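Local coordinates for serine protease (Arthrobacter nicotinovorans, PDB 3WY8), which probably cleaves peptide bonds as a trypsin-like serine protease with keratinolytic activity, the chain here being its protease domain, at residues S112-S124 with P203-T215. Numbering follows the deposited sequence.
Sequences SSGVQFNAARGLS and PYWGTVIQSTYNT
Val115 straddles two aromatic residues of 203-215: CG2 lies over one face of the Tyr213 ring, a CH-pi contact 4.1 Å from its centroid, while CG1 meets the edge of the Trp205 indole. The hydroxyl of that tyrosine bonds to the backbone O of Thr31, which helps fix the ring beneath the methyl. Carbonyl O of Gln116 also reaches the indole edge, at CE3, and accepts a hydrogen bond from Asn186 on strand 185-188. Phe117 illustrates how one ring can tie a loop to a helix. With CG set anti to the carbonyl carbon (chi1 -56°), its ring enters between Trp205 and helix 207-218. CA of Gln210 sits over one face, 3.8 Å from the ring centroid; Trp205 runs nearly parallel but slid aside, and Tyr213 meets the ring obliquely through CB and CG, with CZ of Phe117 3.6 Å from Tyr213 CB. Cutting this ring back to an alanine is likely to open a gap among Trp205, Gln210 and Tyr213 and cost the loop its main apolar hold on the helix. Asn118 then turns the chain polar: its N donates to Trp205 O (2.8 Å, nearly straight), and its ND2 donates to Gln210 OE1 at 3.0 Å, reaching that oxygen from above the carbonyl plane. A water joins Ala119 N to Trp205 O, giving that carbonyl a second donor. Ala119 O takes the Tyr204 hydroxyl at 2.6 Å, on a lone pair and in the ring plane. Farther on, Arg121 NH1 lies obliquely against Tyr204 CD1, while its guanidinium bonds to Asn150 and Ala158 O. Packing of a C-terminal helix, here with Gly206 at its N-cap position, against the segment linking the two beta-barrel domains is characteristic of the chymotrypsin fold.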
loop_
_atom_site.group_PDB
_atom_site.type_symbol
_atom_site.label_atom_id
_atom_site.label_comp_id
_atom_site.label_asym_id
_atom_site.label_seq_id
_atom_site.Cartn_x
_atom_site.Cartn_y
_atom_site.Cartn_z
ATOM N N SER A 112 -11.540 -7.271 -4.580
ATOM C CA SER A 112 -10.515 -7.176 -3.545
ATOM C C SER A 112 -9.512 -8.322 -3.632
ATOM O O SER A 112 -9.797 -9.374 -4.216
ATOM C CB SER A 112 -11.163 -7.145 -2.158
ATOM O OG SER A 112 -11.848 -8.357 -1.892
ATOM N N SER A 113 -8.335 -8.101 -3.052
ATOM C CA SER A 113 -7.293 -9.116 -2.994
ATOM C C SER A 113 -7.361 -9.867 -1.676
ATOM O O SER A 113 -7.604 -9.269 -0.626
ATOM C CB SER A 113 -5.915 -8.470 -3.101
ATOM O OG SER A 113 -5.768 -7.755 -4.314
ATOM N N GLY A 114 -7.124 -11.174 -1.732
ATOM C CA GLY A 114 -6.881 -11.947 -0.521
ATOM C C GLY A 114 -5.587 -11.486 0.125
ATOM O O GLY A 114 -4.721 -10.905 -0.544
ATOM N N VAL A 115 -5.465 -11.728 1.427
ATOM C CA VAL A 115 -4.260 -11.364 2.177
ATOM C C VAL A 115 -3.615 -12.574 2.843
ATOM O O VAL A 115 -4.289 -13.569 3.128
ATOM C CB VAL A 115 -4.535 -10.256 3.241
ATOM C CG1 VAL A 115 -4.812 -8.923 2.565
ATOM C CG2 VAL A 115 -5.684 -10.644 4.177
ATOM N N GLN A 116 -2.307 -12.481 3.075
ATOM C CA GLN A 116 -1.558 -13.498 3.806
ATOM C C GLN A 116 -0.710 -12.854 4.889
ATOM O O GLN A 116 -0.105 -11.798 4.671
ATOM C CB GLN A 116 -0.645 -14.299 2.872
ATOM C CG GLN A 116 -1.361 -15.176 1.853
ATOM C CD GLN A 116 -2.095 -16.358 2.467
ATOM O OE1 GLN A 116 -1.789 -16.794 3.582
ATOM N NE2 GLN A 116 -3.064 -16.893 1.730
ATOM N N PHE A 117 -0.679 -13.500 6.054
ATOM C CA PHE A 117 0.179 -13.092 7.163
ATOM C C PHE A 117 0.984 -14.288 7.644
ATOM O O PHE A 117 0.607 -15.439 7.390
ATOM C CB PHE A 117 -0.655 -12.509 8.312
ATOM C CG PHE A 117 -1.519 -11.357 7.895
ATOM C CD1 PHE A 117 -0.999 -10.070 7.830
ATOM C CD2 PHE A 117 -2.851 -11.566 7.541
ATOM C CE1 PHE A 117 -1.802 -8.994 7.427
ATOM C CE2 PHE A 117 -3.655 -10.508 7.138
ATOM C CZ PHE A 117 -3.132 -9.222 7.077
ATOM N N ASN A 118 2.100 -14.007 8.316
ATOM C CA ASN A 118 2.958 -15.037 8.905
ATOM C C ASN A 118 3.428 -16.068 7.884
ATOM O O ASN A 118 3.502 -17.263 8.173
ATOM C CB ASN A 118 2.252 -15.697 10.095
ATOM C CG ASN A 118 1.593 -14.683 10.993
ATOM O OD1 ASN A 118 2.262 -13.803 11.540
ATOM N ND2 ASN A 118 0.270 -14.766 11.117
ATOM N N ALA A 119 3.743 -15.578 6.685
ATOM C CA ALA A 119 4.232 -16.413 5.596
ATOM C C ALA A 119 5.755 -16.509 5.641
ATOM O O ALA A 119 6.406 -15.881 6.480
ATOM C CB ALA A 119 3.767 -15.859 4.254
ATOM N N ALA A 120 6.314 -17.303 4.736
ATOM C CA ALA A 120 7.761 -17.474 4.648
ATOM C C ALA A 120 8.469 -16.182 4.234
ATOM O O ALA A 120 7.890 -15.341 3.547
ATOM C CB ALA A 120 8.083 -18.573 3.665
ATOM N N ARG A 121 9.722 -16.045 4.664
ATOM C CA ARG A 121 10.611 -14.991 4.172
ATOM C C ARG A 121 11.282 -15.499 2.902
ATOM O O ARG A 121 11.596 -16.682 2.799
ATOM C CB ARG A 121 11.676 -14.659 5.217
ATOM C CG ARG A 121 11.121 -14.107 6.524
ATOM C CD ARG A 121 12.237 -13.684 7.472
ATOM N NE ARG A 121 12.983 -12.533 6.966
ATOM C CZ ARG A 121 12.587 -11.263 7.069
ATOM N NH1 ARG A 121 11.441 -10.953 7.668
ATOM N NH2 ARG A 121 13.344 -10.295 6.566
ATOM N N GLY A 122 11.489 -14.615 1.932
ATOM C CA GLY A 122 12.205 -14.986 0.712
ATOM C C GLY A 122 11.330 -15.452 -0.435
ATOM O O GLY A 122 11.819 -16.085 -1.374
ATOM N N LEU A 123 10.038 -15.133 -0.377
ATOM C CA LEU A 123 9.129 -15.429 -1.481
ATOM C C LEU A 123 9.381 -14.504 -2.672
ATOM O O LEU A 123 10.069 -13.487 -2.545
ATOM C CB LEU A 123 7.667 -15.314 -1.033
ATOM C CG LEU A 123 7.165 -16.316 0.017
ATOM C CD1 LEU A 123 5.760 -15.937 0.468
ATOM C CD2 LEU A 123 7.198 -17.743 -0.515
ATOM N N SER A 124 8.839 -14.878 -3.829
ATOM C CA SER A 124 8.886 -14.026 -5.017
ATOM C C SER A 124 7.620 -13.183 -5.092
ATOM O O SER A 124 6.539 -13.645 -4.721
ATOM C CB SER A 124 9.057 -14.871 -6.277
ATOM O OG SER A 124 10.336 -15.480 -6.272
ATOM N N PRO A 203 7.655 -4.148 4.571
ATOM C CA PRO A 203 7.696 -4.810 5.876
ATOM C C PRO A 203 7.182 -6.249 5.840
ATOM O O PRO A 203 6.368 -6.615 4.981
ATOM C CB PRO A 203 6.760 -3.954 6.732
ATOM C CG PRO A 203 5.806 -3.377 5.760
ATOM C CD PRO A 203 6.624 -3.097 4.530
ATOM N N TYR A 204 7.665 -7.053 6.782
ATOM C CA TYR A 204 7.174 -8.407 6.944
ATOM C C TYR A 204 5.757 -8.362 7.506
ATOM O O TYR A 204 5.500 -7.700 8.513
ATOM C CB TYR A 204 8.085 -9.201 7.883
ATOM C CG TYR A 204 7.583 -10.604 8.101
ATOM C CD1 TYR A 204 7.768 -11.584 7.127
ATOM C CD2 TYR A 204 6.897 -10.946 9.268
ATOM C CE1 TYR A 204 7.292 -12.874 7.310
ATOM C CE2 TYR A 204 6.418 -12.237 9.464
ATOM C CZ TYR A 204 6.621 -13.193 8.482
ATOM O OH TYR A 204 6.153 -14.470 8.676
ATOM N N TRP A 205 4.835 -9.054 6.845
ATOM C CA TRP A 205 3.456 -9.095 7.313
ATOM C C TRP A 205 3.271 -10.187 8.362
ATOM O O TRP A 205 2.968 -11.341 8.045
ATOM C CB TRP A 205 2.483 -9.225 6.139
ATOM C CG TRP A 205 2.073 -7.885 5.586
ATOM C CD1 TRP A 205 2.747 -6.698 5.712
ATOM C CD2 TRP A 205 0.898 -7.598 4.825
ATOM N NE1 TRP A 205 2.059 -5.694 5.083
ATOM C CE2 TRP A 205 0.921 -6.219 4.524
ATOM C CE3 TRP A 205 -0.172 -8.374 4.362
ATOM C CZ2 TRP A 205 -0.092 -5.596 3.783
ATOM C CZ3 TRP A 205 -1.182 -7.753 3.627
ATOM C CH2 TRP A 205 -1.134 -6.379 3.349
ATOM N N GLY A 206 3.477 -9.794 9.620
ATOM C CA GLY A 206 3.418 -10.716 10.743
ATOM C C GLY A 206 2.220 -10.488 11.638
ATOM O O GLY A 206 1.214 -9.936 11.211
ATOM N N THR A 207 2.334 -10.921 12.890
ATOM C CA THR A 207 1.196 -10.896 13.812
ATOM C C THR A 207 0.722 -9.489 14.181
ATOM O O THR A 207 -0.471 -9.281 14.385
ATOM C CB THR A 207 1.495 -11.689 15.101
ATOM O OG1 THR A 207 2.764 -11.277 15.627
ATOM C CG2 THR A 207 1.521 -13.188 14.807
ATOM N N VAL A 208 1.650 -8.537 14.277
ATOM C CA VAL A 208 1.296 -7.156 14.635
ATOM C C VAL A 208 0.447 -6.522 13.527
ATOM O O VAL A 208 -0.632 -5.976 13.785
ATOM C CB VAL A 208 2.551 -6.304 14.944
ATOM C CG1 VAL A 208 2.184 -4.839 15.158
ATOM C CG2 VAL A 208 3.287 -6.858 16.179
ATOM N N ILE A 209 0.927 -6.626 12.289
ATOM C CA ILE A 209 0.199 -6.094 11.141
ATOM C C ILE A 209 -1.122 -6.858 10.929
ATOM O O ILE A 209 -2.149 -6.255 10.597
ATOM C CB ILE A 209 1.109 -6.048 9.881
ATOM C CG1 ILE A 209 2.213 -5.000 10.098
ATOM C CG2 ILE A 209 0.298 -5.752 8.623
ATOM C CD1 ILE A 209 3.353 -5.007 9.058
ATOM N N GLN A 210 -1.098 -8.171 11.161
ATOM C CA GLN A 210 -2.310 -8.990 11.096
ATOM C C GLN A 210 -3.382 -8.490 12.064
ATOM O O GLN A 210 -4.553 -8.395 11.703
ATOM C CB GLN A 210 -1.990 -10.455 11.392
ATOM C CG GLN A 210 -3.193 -11.377 11.281
ATOM C CD GLN A 210 -2.841 -12.822 11.542
ATOM O OE1 GLN A 210 -1.951 -13.122 12.333
ATOM N NE2 GLN A 210 -3.542 -13.729 10.872
ATOM N N SER A 211 -2.975 -8.177 13.292
ATOM C CA SER A 211 -3.905 -7.657 14.299
ATOM C C SER A 211 -4.538 -6.329 13.875
ATOM O O SER A 211 -5.728 -6.092 14.122
ATOM C CB SER A 211 -3.212 -7.522 15.656
ATOM O OG SER A 211 -2.984 -8.801 16.225
ATOM N N THR A 212 -3.747 -5.475 13.225
ATOM C CA THR A 212 -4.253 -4.207 12.698
ATOM C C THR A 212 -5.255 -4.461 11.580
ATOM O O THR A 212 -6.309 -3.829 11.532
ATOM C CB THR A 212 -3.108 -3.287 12.208
ATOM O OG1 THR A 212 -2.168 -3.091 13.271
ATOM C CG2 THR A 212 -3.650 -1.929 11.786
ATOM N N TYR A 213 -4.927 -5.397 10.690
ATOM C CA TYR A 213 -5.845 -5.792 9.628
ATOM C C TYR A 213 -7.177 -6.289 10.209
ATOM O O TYR A 213 -8.250 -5.893 9.744
ATOM C CB TYR A 213 -5.213 -6.855 8.719
ATOM C CG TYR A 213 -6.231 -7.591 7.884
ATOM C CD1 TYR A 213 -6.782 -7.003 6.746
ATOM C CD2 TYR A 213 -6.669 -8.863 8.251
ATOM C CE1 TYR A 213 -7.735 -7.670 5.986
ATOM C CE2 TYR A 213 -7.623 -9.538 7.501
ATOM C CZ TYR A 213 -8.152 -8.936 6.369
ATOM O OH TYR A 213 -9.096 -9.606 5.624
ATOM N N ASN A 214 -7.090 -7.142 11.231
ATOM C CA ASN A 214 -8.269 -7.752 11.850
ATOM C C ASN A 214 -9.257 -6.722 12.386
ATOM O O ASN A 214 -10.463 -6.830 12.141
ATOM C CB ASN A 214 -7.860 -8.718 12.969
ATOM C CG ASN A 214 -7.264 -10.019 12.443
ATOM O OD1 ASN A 214 -7.499 -10.418 11.301
ATOM N ND2 ASN A 214 -6.495 -10.691 13.290
ATOM N N THR A 215 -8.746 -5.716 13.095
ATOM C CA THR A 215 -9.607 -4.643 13.611
ATOM C C THR A 215 -10.178 -3.764 12.486
ATOM O O THR A 215 -11.368 -3.442 12.486
ATOM C CB THR A 215 -8.930 -3.814 14.752
ATOM O OG1 THR A 215 -9.880 -2.900 15.314
ATOM C CG2 THR A 215 -7.706 -3.036 14.264
HETATM O O HOH W 1 -1.842 -16.400 9.821
HETATM O O HOH W 2 4.118 -12.861 5.949
#